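Local coordinates for histidine triad protein (Plasmodium falciparum 3D7, PDB 5CS2) that probably hydrolyses diadenosine triphosphate to AMP and ADP, as a histidine triad hydrolase of the Fhit type, and is bound by the natural product cyclomarin A, at residues E24-Y28 with V112-H116; I30-E34 with I181-E185; I37-Y43 with D77-L81; P50-G54 with I119-K123. All coordinates share one frame; numbering follows the deposited sequence.

Interaction 1 (E24-Y28 with V112-H116)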
loop_
_atom_site.group_PDB
_atom_site.type_symbol
_atom_site.label_atom_id
_atom_site.label_comp_id
_atom_site.label_asym_id
_atom_site.label_seq_id
_atom_site.Cartn_x
_atom_site.Cartn_y
_atom_site.Cartn_z
ATOM N N GLU A 24 -14.223 -11.460 -10.272
ATOM C CA GLU A 24 -15.035 -11.387 -9.055
ATOM C C GLU A 24 -14.508 -10.284 -8.160
ATOM O O GLU A 24 -13.288 -10.139 -8.017
ATOM C CB GLU A 24 -14.951 -12.708 -8.277
ATOM C CG GLU A 24 -15.713 -13.875 -8.888
ATOM C CD GLU A 24 -15.554 -15.193 -8.147
ATOM O OE1 GLU A 24 -15.009 -15.191 -7.018
ATOM O OE2 GLU A 24 -15.964 -16.236 -8.707
ATOM N N PHE A 25 -15.421 -9.516 -7.558
ATOM C CA PHE A 25 -15.045 -8.503 -6.583
ATOM C C PHE A 25 -16.077 -8.603 -5.447
ATOM O O PHE A 25 -17.140 -8.017 -5.561
ATOM C CB PHE A 25 -15.051 -7.115 -7.219
ATOM C CG PHE A 25 -14.628 -5.997 -6.301
ATOM C CD1 PHE A 25 -13.487 -6.119 -5.506
ATOM C CD2 PHE A 25 -15.344 -4.803 -6.259
ATOM C CE1 PHE A 25 -13.086 -5.065 -4.674
ATOM C CE2 PHE A 25 -14.917 -3.733 -5.463
ATOM C CZ PHE A 25 -13.792 -3.871 -4.675
ATOM N N GLY A 26 -15.744 -9.348 -4.393
ATOM C CA GLY A 26 -16.704 -9.592 -3.311
ATOM C C GLY A 26 -17.834 -10.424 -3.912
ATOM O O GLY A 26 -17.573 -11.345 -4.690
ATOM N N ILE A 27 -19.077 -10.072 -3.607
ATOM C CA ILE A 27 -20.252 -10.779 -4.180
ATOM C C ILE A 27 -20.536 -10.276 -5.620
ATOM O O ILE A 27 -21.488 -10.751 -6.258
ATOM C CB ILE A 27 -21.518 -10.535 -3.290
ATOM C CG1 ILE A 27 -21.867 -9.028 -3.226
ATOM C CG2 ILE A 27 -21.368 -11.202 -1.913
ATOM C CD1 ILE A 27 -23.158 -8.581 -2.431
ATOM N N TYR A 28 -19.798 -9.242 -6.073
ATOM C CA TYR A 28 -20.025 -8.588 -7.366
ATOM C C TYR A 28 -19.166 -9.158 -8.478
ATOM O O TYR A 28 -18.242 -9.941 -8.237
ATOM C CB TYR A 28 -19.860 -7.068 -7.269
ATOM C CG TYR A 28 -20.725 -6.449 -6.194
ATOM C CD1 TYR A 28 -22.103 -6.366 -6.346
ATOM C CD2 TYR A 28 -20.172 -6.014 -4.990
ATOM C CE1 TYR A 28 -22.910 -5.817 -5.354
ATOM C CE2 TYR A 28 -20.965 -5.431 -4.001
ATOM C CZ TYR A 28 -22.337 -5.345 -4.186
ATOM O OH TYR A 28 -23.154 -4.813 -3.223
ATOM N N VAL A 112 -16.965 -3.618 0.286
ATOM C CA VAL A 112 -16.893 -4.859 -0.470
ATOM C C VAL A 112 -15.867 -5.737 0.244
ATOM O O VAL A 112 -14.716 -5.314 0.418
ATOM C CB VAL A 112 -16.505 -4.616 -1.958
ATOM C CG1 VAL A 112 -16.330 -5.935 -2.691
ATOM C CG2 VAL A 112 -17.538 -3.727 -2.664
ATOM N N ASP A 113 -16.270 -6.951 0.665
ATOM C CA ASP A 113 -15.433 -7.865 1.460
ATOM C C ASP A 113 -14.397 -8.577 0.626
ATOM O O ASP A 113 -14.365 -9.791 0.573
ATOM C CB ASP A 113 -16.323 -8.836 2.270
ATOM C CG ASP A 113 -17.289 -8.091 3.192
ATOM O OD1 ASP A 113 -16.967 -6.946 3.600
ATOM O OD2 ASP A 113 -18.380 -8.621 3.457
ATOM N N HIS A 114 -13.464 -7.802 0.036
ATOM C CA HIS A 114 -12.451 -8.334 -0.867
ATOM C C HIS A 114 -11.362 -7.244 -0.875
ATOM O O HIS A 114 -11.694 -6.083 -1.097
ATOM C CB HIS A 114 -13.083 -8.489 -2.278
ATOM C CG HIS A 114 -12.243 -9.198 -3.297
ATOM N ND1 HIS A 114 -12.830 -9.823 -4.394
ATOM C CD2 HIS A 114 -10.896 -9.340 -3.384
ATOM C CE1 HIS A 114 -11.832 -10.364 -5.079
ATOM N NE2 HIS A 114 -10.645 -10.064 -4.533
ATOM N N VAL A 115 -10.135 -7.611 -0.496
ATOM C CA VAL A 115 -8.963 -6.708 -0.406
ATOM C C VAL A 115 -8.854 -5.912 -1.682
ATOM O O VAL A 115 -8.793 -6.506 -2.755
ATOM C CB VAL A 115 -7.617 -7.481 -0.225
ATOM C CG1 VAL A 115 -6.439 -6.496 -0.119
ATOM C CG2 VAL A 115 -7.649 -8.390 0.977
ATOM N N HIS A 116 -8.787 -4.594 -1.568
ATOM C CA HIS A 116 -8.544 -3.766 -2.771
ATOM C C HIS A 116 -7.752 -2.502 -2.451
ATOM O O HIS A 116 -7.871 -1.934 -1.361
ATOM C CB HIS A 116 -9.843 -3.452 -3.547
ATOM C CG HIS A 116 -10.916 -2.781 -2.754
ATOM N ND1 HIS A 116 -11.657 -3.482 -1.812
ATOM C CD2 HIS A 116 -11.372 -1.515 -2.815
ATOM C CE1 HIS A 116 -12.519 -2.614 -1.311
ATOM N NE2 HIS A 116 -12.401 -1.417 -1.889
#
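With CG anti to the backbone N in both Phe25 (chi1 -178°) and His114 (chi1 -172°), the phenyl ring reaches out to Val112 and His116 while the imidazole swings back onto the backbone of Glu24-Gly26. The Phe25 ring meets two neighbours in different ways. Val112 CG1 sits over the centre of one ring face, 3.6 Å from the centroid of the Phe25 ring, a CH-pi contact almost on the ring normal. At the far end, the edge formed by CE1 and CZ points into the face of His116, a T-shaped pair with planes at 87° and Phe25 CZ 3.6 Å from His116 CG. Across the segments a single hydrogen bond forms: Gly26 N gives its N-H to His114 ND1 at 3.0 Å, in the plane of the imidazole. His114 NE2 is hydrogen-bonded to Thr60 O, so both nitrogens of this ring are engaged and its rotation is fixed. The carbonyl of His114 in turn accepts from His116 ND1, 2.7 Å from His114 O and nearly straight, which holds the second imidazole in its orientation. Gly26 lies in a type II' turn from Phe25 to Tyr28, its CA 3.7 Å from Val112 CG1. His114 and His116 belong to the predicted histidine triad motif of HIT hydrolases, and Phe25 and Val112 pack against them; His116 is the predicted nucleophile that becomes AMP-linked.

Interaction 2 (I30-E34 with I181-E185)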
loop_
_atom_site.group_PDB
_atom_site.type_symbol
_atom_site.label_atom_id
_atom_site.label_comp_id
_atom_site.label_asym_id
_atom_site.label_seq_id
_atom_site.Cartn_x
_atom_site.Cartn_y
_atom_site.Cartn_z
ATOM N N ILE A 30 -17.188 -7.909 -12.034
ATOM C CA ILE A 30 -16.770 -6.727 -12.781
ATOM C C ILE A 30 -16.821 -7.077 -14.265
ATOM O O ILE A 30 -16.321 -8.134 -14.654
ATOM C CB ILE A 30 -15.324 -6.286 -12.350
ATOM C CG1 ILE A 30 -15.239 -6.016 -10.802
ATOM C CG2 ILE A 30 -14.853 -5.060 -13.163
ATOM C CD1 ILE A 30 -16.241 -4.966 -10.267
ATOM N N ASP A 31 -17.418 -6.190 -15.061
ATOM C CA ASP A 31 -17.512 -6.325 -16.529
ATOM C C ASP A 31 -16.083 -6.278 -17.093
ATOM O O ASP A 31 -15.280 -5.411 -16.706
ATOM C CB ASP A 31 -18.333 -5.150 -17.096
ATOM C CG ASP A 31 -18.832 -5.379 -18.509
ATOM O OD1 ASP A 31 -17.988 -5.517 -19.422
ATOM O OD2 ASP A 31 -20.069 -5.406 -18.703
ATOM N N LYS A 32 -15.764 -7.206 -17.998
ATOM C CA LYS A 32 -14.440 -7.268 -18.650
ATOM C C LYS A 32 -14.050 -5.958 -19.340
ATOM O O LYS A 32 -12.844 -5.668 -19.431
ATOM C CB LYS A 32 -14.374 -8.452 -19.635
ATOM C CG LYS A 32 -15.331 -8.318 -20.819
ATOM C CD LYS A 32 -15.327 -9.584 -21.680
ATOM C CE LYS A 32 -16.384 -9.508 -22.754
ATOM N NZ LYS A 32 -16.557 -10.813 -23.445
ATOM N N ARG A 33 -15.046 -5.164 -19.815
ATOM C CA ARG A 33 -14.844 -3.861 -20.452
ATOM C C ARG A 33 -14.280 -2.814 -19.487
ATOM O O ARG A 33 -13.776 -1.784 -19.928
ATOM C CB ARG A 33 -16.153 -3.324 -21.086
ATOM C CG ARG A 33 -16.540 -4.060 -22.369
ATOM C CD ARG A 33 -17.916 -3.627 -22.861
ATOM N NE ARG A 33 -18.953 -4.137 -21.964
ATOM C CZ ARG A 33 -20.249 -3.865 -22.058
ATOM N NH1 ARG A 33 -20.702 -3.066 -23.020
ATOM N NH2 ARG A 33 -21.102 -4.381 -21.185
ATOM N N GLU A 34 -14.421 -3.053 -18.165
ATOM C CA GLU A 34 -13.959 -2.077 -17.165
ATOM C C GLU A 34 -12.562 -2.376 -16.623
ATOM O O GLU A 34 -12.026 -1.575 -15.856
ATOM C CB GLU A 34 -14.964 -2.042 -15.994
ATOM C CG GLU A 34 -16.395 -1.763 -16.434
ATOM C CD GLU A 34 -17.453 -1.973 -15.362
ATOM O OE1 GLU A 34 -17.136 -2.550 -14.294
ATOM O OE2 GLU A 34 -18.615 -1.575 -15.600
ATOM N N ILE A 181 -21.428 2.318 -18.234
ATOM C CA ILE A 181 -20.532 1.339 -18.854
ATOM C C ILE A 181 -19.753 1.997 -20.017
ATOM O O ILE A 181 -18.570 1.716 -20.177
ATOM C CB ILE A 181 -21.250 -0.005 -19.241
ATOM C CG1 ILE A 181 -20.255 -1.089 -19.717
ATOM C CG2 ILE A 181 -22.361 0.193 -20.279
ATOM C CD1 ILE A 181 -19.518 -1.857 -18.650
ATOM N N GLU A 182 -20.397 2.920 -20.764
ATOM C CA GLU A 182 -19.780 3.637 -21.883
ATOM C C GLU A 182 -18.565 4.433 -21.424
ATOM O O GLU A 182 -17.499 4.281 -22.010
ATOM C CB GLU A 182 -20.793 4.557 -22.599
ATOM C CG GLU A 182 -21.961 3.820 -23.237
ATOM C CD GLU A 182 -23.263 3.961 -22.473
ATOM O OE1 GLU A 182 -24.015 4.923 -22.752
ATOM O OE2 GLU A 182 -23.525 3.119 -21.583
ATOM N N GLN A 183 -18.722 5.272 -20.382
ATOM C CA GLN A 183 -17.640 6.101 -19.830
ATOM C C GLN A 183 -16.534 5.236 -19.243
ATOM O O GLN A 183 -15.352 5.531 -19.435
ATOM C CB GLN A 183 -18.163 7.079 -18.761
ATOM C CG GLN A 183 -19.038 8.201 -19.318
ATOM C CD GLN A 183 -19.677 9.048 -18.245
ATOM O OE1 GLN A 183 -20.236 8.548 -17.257
ATOM N NE2 GLN A 183 -19.649 10.357 -18.436
ATOM N N MET A 184 -16.923 4.160 -18.532
ATOM C CA MET A 184 -15.993 3.225 -17.911
ATOM C C MET A 184 -15.183 2.451 -18.933
ATOM O O MET A 184 -13.977 2.312 -18.754
ATOM C CB MET A 184 -16.728 2.296 -16.951
ATOM C CG MET A 184 -17.191 2.992 -15.694
ATOM S SD MET A 184 -17.682 1.803 -14.433
ATOM C CE MET A 184 -19.349 1.439 -14.994
ATOM N N GLU A 185 -15.841 1.953 -20.011
ATOM C CA GLU A 185 -15.171 1.256 -21.099
ATOM C C GLU A 185 -14.179 2.219 -21.757
ATOM O O GLU A 185 -13.048 1.817 -22.041
ATOM C CB GLU A 185 -16.186 0.725 -22.128
ATOM C CG GLU A 185 -15.571 -0.041 -23.293
ATOM C CD GLU A 185 -16.568 -0.585 -24.302
ATOM O OE1 GLU A 185 -17.684 -0.026 -24.413
ATOM O OE2 GLU A 185 -16.224 -1.570 -24.993
HETATM O O HOH W 1 -12.570 -1.332 -22.254
HETATM O O HOH W 2 -19.404 -1.897 -25.322
#
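Arg33 and Glu185 bring their backbones within 5.2 Å, CA to CA, where the short 3-10 turn 32-34 meets the first turns of helix 181-199. Asp31 forms an Asx turn leading into it: its OD1 takes the N-H of Arg33 through the anti lone pair. The same carboxylate grips the arginine side-on in a two-point salt bridge, NE to OD1 and NH2 to OD2, with Arg33 NH2 2.9 Å from Asp31 OD2. Held this way, the guanidinium presents one face to Ile181, whose CG1 stands over its centre, 3.6 Å from Arg33 CZ. Ile181 CD1 reaches further, to Asp31 CG at 3.6 Å and toward Glu34. The carboxylate of Glu34 is flanked by methyls, with OE2 3.2 Å from Met184 CE. Met184 also packs on Val46 of strand 42-46, so the helix start leans on the sheet too. Glu185, its chain extended, crosses Arg33 at a slant, OE2 3.4 Å from Arg33 CD. The opposite charges stay apart, and a water links them, accepting from Arg33 NH1 and donating to Glu185 OE1. A second water donates to Arg33 O and Glu185 O, near where Glu185 CA directs its C-H at Arg33 O, 3.5 Å away.

Interaction 3 (I37-Y43 with D77-L81); sequences ITTKYSY and DINLL
Asp77 OD1 receives two hydroxyl hydrogen bonds from the turn at 39-42, from Thr39 OG1 at 2.7 Å and from Ser42 OG at 2.8 Å. The two arrive differently: Thr39 OG1 meets the syn lone pair of Asp77 OD1, whereas Ser42 comes from above the carboxylate plane, 40° out of it. Asp77 OD2 is less firmly engaged, taking a weak bond from the backbone N of Tyr41 at 3.3 Å. The Tyr41 ring offers its edge to the same group, with ring and carboxylate planes nearly perpendicular. Thr39 OG1 also acts as an acceptor, from Ser42 N at 2.9 Å, in an ST motif, so this hydroxyl both donates and accepts. Within the turn, Thr39 N bonds to Ser42 O, closing the hairpin between strands 35-38 and 42-46. The carboxylate, carried by helix 72-93, pins the turn of this hairpin at the edge of the antiparallel sheet of the HIT fold within this chain. Two hydroxyls and a weak N-H would probably favour the ionised form of this buried group. One helical turn further on, at Leu81, the contact turns apolar. Leu81 extends toward the hairpin with chi1 near 180° (-179°); its CD1 lies 3.8 Å from Ile37 CD1 and its CD2 packs 3.9 Å from Thr39 CG2. Ile78 CB lies 3.5 Å from Ser42 OG. On another face of the helix, Leu80 packs on Ile75 of the second subunit.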
loop_
_atom_site.group_PDB
_atom_site.type_symbol
_atom_site.label_atom_id
_atom_site.label_comp_id
_atom_site.label_asym_id
_atom_site.label_seq_id
_atom_site.Cartn_x
_atom_site.Cartn_y
_atom_site.Cartn_z
ATOM N N ILE A 37 -6.085 -4.149 -16.733
ATOM C CA ILE A 37 -4.908 -4.992 -16.625
ATOM C C ILE A 37 -5.237 -6.213 -15.773
ATOM O O ILE A 37 -5.957 -6.082 -14.788
ATOM C CB ILE A 37 -3.670 -4.217 -16.029
ATOM C CG1 ILE A 37 -2.366 -5.041 -16.144
ATOM C CG2 ILE A 37 -3.923 -3.764 -14.563
ATOM C CD1 ILE A 37 -1.027 -4.167 -16.027
ATOM N N THR A 38 -4.652 -7.346 -16.125
ATOM C CA THR A 38 -4.714 -8.602 -15.404
ATOM C C THR A 38 -3.290 -9.101 -15.258
ATOM O O THR A 38 -2.515 -9.057 -16.219
ATOM C CB THR A 38 -5.625 -9.627 -16.142
ATOM O OG1 THR A 38 -6.881 -8.999 -16.390
ATOM C CG2 THR A 38 -5.846 -10.900 -15.335
ATOM N N THR A 39 -2.937 -9.562 -14.035
ATOM C CA THR A 39 -1.611 -10.076 -13.689
ATOM C C THR A 39 -1.774 -11.511 -13.196
ATOM O O THR A 39 -2.889 -12.044 -13.223
ATOM C CB THR A 39 -0.905 -9.142 -12.664
ATOM O OG1 THR A 39 -1.565 -9.315 -11.408
ATOM C CG2 THR A 39 -0.946 -7.668 -13.077
ATOM N N LYS A 40 -0.683 -12.125 -12.735
ATOM C CA LYS A 40 -0.696 -13.493 -12.234
ATOM C C LYS A 40 -1.691 -13.657 -11.074
ATOM O O LYS A 40 -2.365 -14.679 -11.010
ATOM C CB LYS A 40 0.720 -13.912 -11.798
ATOM C CG LYS A 40 0.840 -15.386 -11.407
ATOM C CD LYS A 40 2.287 -15.791 -11.158
ATOM C CE LYS A 40 2.408 -17.257 -10.815
ATOM N NZ LYS A 40 3.831 -17.688 -10.739
ATOM N N TYR A 41 -1.795 -12.646 -10.180
ATOM C CA TYR A 41 -2.665 -12.707 -8.990
ATOM C C TYR A 41 -3.651 -11.561 -8.828
ATOM O O TYR A 41 -4.483 -11.611 -7.920
ATOM C CB TYR A 41 -1.793 -12.784 -7.729
ATOM C CG TYR A 41 -0.871 -13.975 -7.668
ATOM C CD1 TYR A 41 -1.342 -15.232 -7.300
ATOM C CD2 TYR A 41 0.484 -13.845 -7.950
ATOM C CE1 TYR A 41 -0.491 -16.336 -7.241
ATOM C CE2 TYR A 41 1.352 -14.931 -7.849
ATOM C CZ TYR A 41 0.853 -16.183 -7.538
ATOM O OH TYR A 41 1.715 -17.252 -7.474
ATOM N N SER A 42 -3.588 -10.523 -9.657
ATOM C CA SER A 42 -4.428 -9.343 -9.426
ATOM C C SER A 42 -5.029 -8.810 -10.710
ATOM O O SER A 42 -4.714 -9.306 -11.792
ATOM C CB SER A 42 -3.553 -8.224 -8.847
ATOM O OG SER A 42 -2.760 -8.656 -7.765
ATOM N N TYR A 43 -5.860 -7.795 -10.587
ATOM C CA TYR A 43 -6.396 -7.066 -11.716
ATOM C C TYR A 43 -6.731 -5.641 -11.325
ATOM O O TYR A 43 -6.887 -5.334 -10.151
ATOM C CB TYR A 43 -7.542 -7.798 -12.426
ATOM C CG TYR A 43 -8.849 -7.851 -11.680
ATOM C CD1 TYR A 43 -9.100 -8.855 -10.752
ATOM C CD2 TYR A 43 -9.858 -6.930 -11.938
ATOM C CE1 TYR A 43 -10.338 -8.945 -10.107
ATOM C CE2 TYR A 43 -11.089 -6.999 -11.286
ATOM C CZ TYR A 43 -11.332 -8.026 -10.396
ATOM O OH TYR A 43 -12.553 -8.085 -9.746
ATOM N N ASP A 77 2.673 -9.149 -5.812
ATOM C CA ASP A 77 1.990 -8.894 -7.079
ATOM C C ASP A 77 1.139 -7.628 -7.030
ATOM O O ASP A 77 1.317 -6.739 -7.864
ATOM C CB ASP A 77 1.163 -10.128 -7.497
ATOM C CG ASP A 77 0.536 -10.006 -8.883
ATOM O OD1 ASP A 77 -0.339 -9.138 -9.058
ATOM O OD2 ASP A 77 0.892 -10.825 -9.781
ATOM N N ILE A 78 0.233 -7.518 -6.048
ATOM C CA ILE A 78 -0.682 -6.393 -5.993
ATOM C C ILE A 78 0.057 -5.053 -5.753
ATOM O O ILE A 78 -0.381 -4.010 -6.261
ATOM C CB ILE A 78 -1.877 -6.607 -5.027
ATOM C CG1 ILE A 78 -3.031 -5.657 -5.416
ATOM C CG2 ILE A 78 -1.463 -6.395 -3.562
ATOM C CD1 ILE A 78 -4.391 -5.883 -4.789
ATOM N N ASN A 79 1.192 -5.123 -5.040
ATOM C CA ASN A 79 1.949 -3.922 -4.710
ATOM C C ASN A 79 2.851 -3.469 -5.834
ATOM O O ASN A 79 2.962 -2.255 -6.044
ATOM C CB ASN A 79 2.663 -4.077 -3.400
ATOM C CG ASN A 79 1.667 -3.838 -2.279
ATOM O OD1 ASN A 79 1.046 -2.773 -2.163
ATOM N ND2 ASN A 79 1.370 -4.886 -1.536
ATOM N N LEU A 80 3.435 -4.400 -6.575
ATOM C CA LEU A 80 4.188 -4.032 -7.787
ATOM C C LEU A 80 3.219 -3.460 -8.830
ATOM O O LEU A 80 3.534 -2.458 -9.470
ATOM C CB LEU A 80 4.972 -5.213 -8.348
ATOM C CG LEU A 80 6.133 -5.741 -7.486
ATOM C CD1 LEU A 80 6.782 -6.927 -8.170
ATOM C CD2 LEU A 80 7.187 -4.651 -7.190
ATOM N N LEU A 81 1.994 -4.044 -8.946
ATOM C CA LEU A 81 0.970 -3.498 -9.851
ATOM C C LEU A 81 0.569 -2.075 -9.443
ATOM O O LEU A 81 0.401 -1.206 -10.285
ATOM C CB LEU A 81 -0.274 -4.438 -9.873
ATOM C CG LEU A 81 -1.398 -3.986 -10.797
ATOM C CD1 LEU A 81 -0.900 -3.892 -12.268
ATOM C CD2 LEU A 81 -2.563 -4.955 -10.737
#

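Interaction 4 (P50-G54 with I119-K123); sequences PLLPG and IIPRK
Leu52 and Ile120 bury the most surface here, followed by Pro121. The side chains of the first two cross at about a right angle, with Leu52 CB 3.8 Å from Ile120 CG2. That methyl is the branch anti to the backbone N of Ile120, while CG1 leads the other arm to Leu51, where the two CD1 atoms of Leu51 and Ile120 stand 4.0 Å apart. Leu52 CD1 reaches on to the guanidinium of Arg122, 3.5 Å from Arg122 NE. The polar end of Arg122 is engaged by Ser99 and by a salt bridge to Asp126, so the leucine packs against a side chain already held in place. The loop 50-54 joins strands 42-46 and 56-60 of the HIT sheet and crosses strand 116-122, residues 51-54 and 119-122 running 94° apart. Ile120 lies close to His118, a predicted substrate-binding residue. Pro121 meets the loop through CD and CG of its ring: CD lies 3.4 Å from Gly54 O and 3.5 Å from Pro53 O. No direct hydrogen bond links the segments; a water instead donates to Pro53 O at 2.6 Å and to Pro121 O at 3.0 Å. Gly54, with no side chain, lets Pro121 CG and CD close onto its carbonyl.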
loop_
_atom_site.group_PDB
_atom_site.type_symbol
_atom_site.label_atom_id
_atom_site.label_comp_id
_atom_site.label_asym_id
_atom_site.label_seq_id
_atom_site.Cartn_x
_atom_site.Cartn_y
_atom_site.Cartn_z
ATOM N N PRO A 50 -16.211 7.060 -8.802
ATOM C CA PRO A 50 -14.909 7.678 -8.495
ATOM C C PRO A 50 -15.031 8.858 -7.541
ATOM O O PRO A 50 -15.995 9.630 -7.630
ATOM C CB PRO A 50 -14.396 8.131 -9.870
ATOM C CG PRO A 50 -15.638 8.358 -10.685
ATOM C CD PRO A 50 -16.610 7.317 -10.205
ATOM N N LEU A 51 -14.065 8.992 -6.615
ATOM C CA LEU A 51 -14.055 10.135 -5.704
ATOM C C LEU A 51 -13.595 11.348 -6.483
ATOM O O LEU A 51 -14.064 12.454 -6.233
ATOM C CB LEU A 51 -13.122 9.907 -4.514
ATOM C CG LEU A 51 -13.667 9.075 -3.364
ATOM C CD1 LEU A 51 -12.609 8.884 -2.324
ATOM C CD2 LEU A 51 -14.880 9.737 -2.712
ATOM N N LEU A 52 -12.652 11.132 -7.416
ATOM C CA LEU A 52 -12.057 12.141 -8.284
ATOM C C LEU A 52 -11.737 11.470 -9.617
ATOM O O LEU A 52 -11.647 10.237 -9.642
ATOM C CB LEU A 52 -10.733 12.652 -7.668
ATOM C CG LEU A 52 -10.805 13.489 -6.388
ATOM C CD1 LEU A 52 -9.395 13.739 -5.849
ATOM C CD2 LEU A 52 -11.489 14.833 -6.628
ATOM N N PRO A 53 -11.455 12.229 -10.715
ATOM C CA PRO A 53 -11.111 11.565 -11.999
ATOM C C PRO A 53 -9.876 10.670 -11.945
ATOM O O PRO A 53 -8.880 11.007 -11.320
ATOM C CB PRO A 53 -10.871 12.736 -12.964
ATOM C CG PRO A 53 -11.534 13.901 -12.346
ATOM C CD PRO A 53 -11.502 13.701 -10.867
ATOM N N GLY A 54 -9.951 9.530 -12.611
ATOM C CA GLY A 54 -8.834 8.591 -12.641
ATOM C C GLY A 54 -8.756 7.651 -11.454
ATOM O O GLY A 54 -7.849 6.826 -11.394
ATOM N N ILE A 119 -6.368 3.903 -5.902
ATOM C CA ILE A 119 -5.310 4.790 -6.410
ATOM C C ILE A 119 -6.079 5.971 -6.941
ATOM O O ILE A 119 -6.889 5.803 -7.862
ATOM C CB ILE A 119 -4.428 4.170 -7.492
ATOM C CG1 ILE A 119 -3.596 3.005 -6.953
ATOM C CG2 ILE A 119 -3.518 5.260 -8.147
ATOM C CD1 ILE A 119 -2.875 2.221 -8.059
ATOM N N ILE A 120 -5.842 7.144 -6.367
ATOM C CA ILE A 120 -6.572 8.359 -6.764
ATOM C C ILE A 120 -5.580 9.432 -7.169
ATOM O O ILE A 120 -4.883 10.003 -6.315
ATOM C CB ILE A 120 -7.569 8.884 -5.691
ATOM C CG1 ILE A 120 -8.490 7.771 -5.134
ATOM C CG2 ILE A 120 -8.394 10.072 -6.250
ATOM C CD1 ILE A 120 -8.984 7.976 -3.723
ATOM N N PRO A 121 -5.558 9.804 -8.455
ATOM C CA PRO A 121 -4.658 10.891 -8.888
ATOM C C PRO A 121 -5.075 12.173 -8.189
ATOM O O PRO A 121 -6.265 12.377 -7.947
ATOM C CB PRO A 121 -4.919 10.979 -10.400
ATOM C CG PRO A 121 -5.469 9.625 -10.768
ATOM C CD PRO A 121 -6.337 9.274 -9.592
ATOM N N ARG A 122 -4.099 13.003 -7.792
ATOM C CA ARG A 122 -4.393 14.241 -7.056
ATOM C C ARG A 122 -3.832 15.498 -7.743
ATOM O O ARG A 122 -2.730 15.462 -8.284
ATOM C CB ARG A 122 -3.826 14.153 -5.630
ATOM C CG ARG A 122 -4.383 13.013 -4.761
ATOM C CD ARG A 122 -5.890 13.006 -4.666
ATOM N NE ARG A 122 -6.421 14.246 -4.098
ATOM C CZ ARG A 122 -6.554 14.470 -2.795
ATOM N NH1 ARG A 122 -6.214 13.535 -1.914
ATOM N NH2 ARG A 122 -7.036 15.629 -2.361
ATOM N N LYS A 123 -4.603 16.606 -7.696
ATOM C CA LYS A 123 -4.256 17.928 -8.259
ATOM C C LYS A 123 -4.623 19.056 -7.282
ATOM O O LYS A 123 -5.423 18.837 -6.371
ATOM C CB LYS A 123 -4.952 18.122 -9.619
ATOM C CG LYS A 123 -4.333 17.280 -10.726
ATOM C CD LYS A 123 -5.319 16.981 -11.849
ATOM C CE LYS A 123 -4.569 16.654 -13.121
ATOM N NZ LYS A 123 -5.441 16.046 -14.162
HETATM O O HOH W 3 -8.110 13.244 -10.143
#

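How the interactions relate
From the N terminus, residues 24-28 open interaction 1, which closes a loop of 83 residues at 112-116 and joins the 24-25/28-29 turn to the loop before strand 116-122. Residues 30-34 begin interaction 2, the longest closure, which reaches helix 181-199 past a part of the chain that is not modelled; it crosses interaction 1 and encloses interactions 3 and 4. Interaction 3, nested in interaction 1 too, fastens the 35-46 hairpin to helix 72-93. Interaction 4 ties loop 50-54 to strand 116-122, closing at 119-123 and crossing interactions 1 and 3. Phe25, Ile30 and Tyr43 pack together where interactions 1, 2 and 3 touch. Interactions 3 and 4, about 20 Å apart between centres, both reach the second subunit.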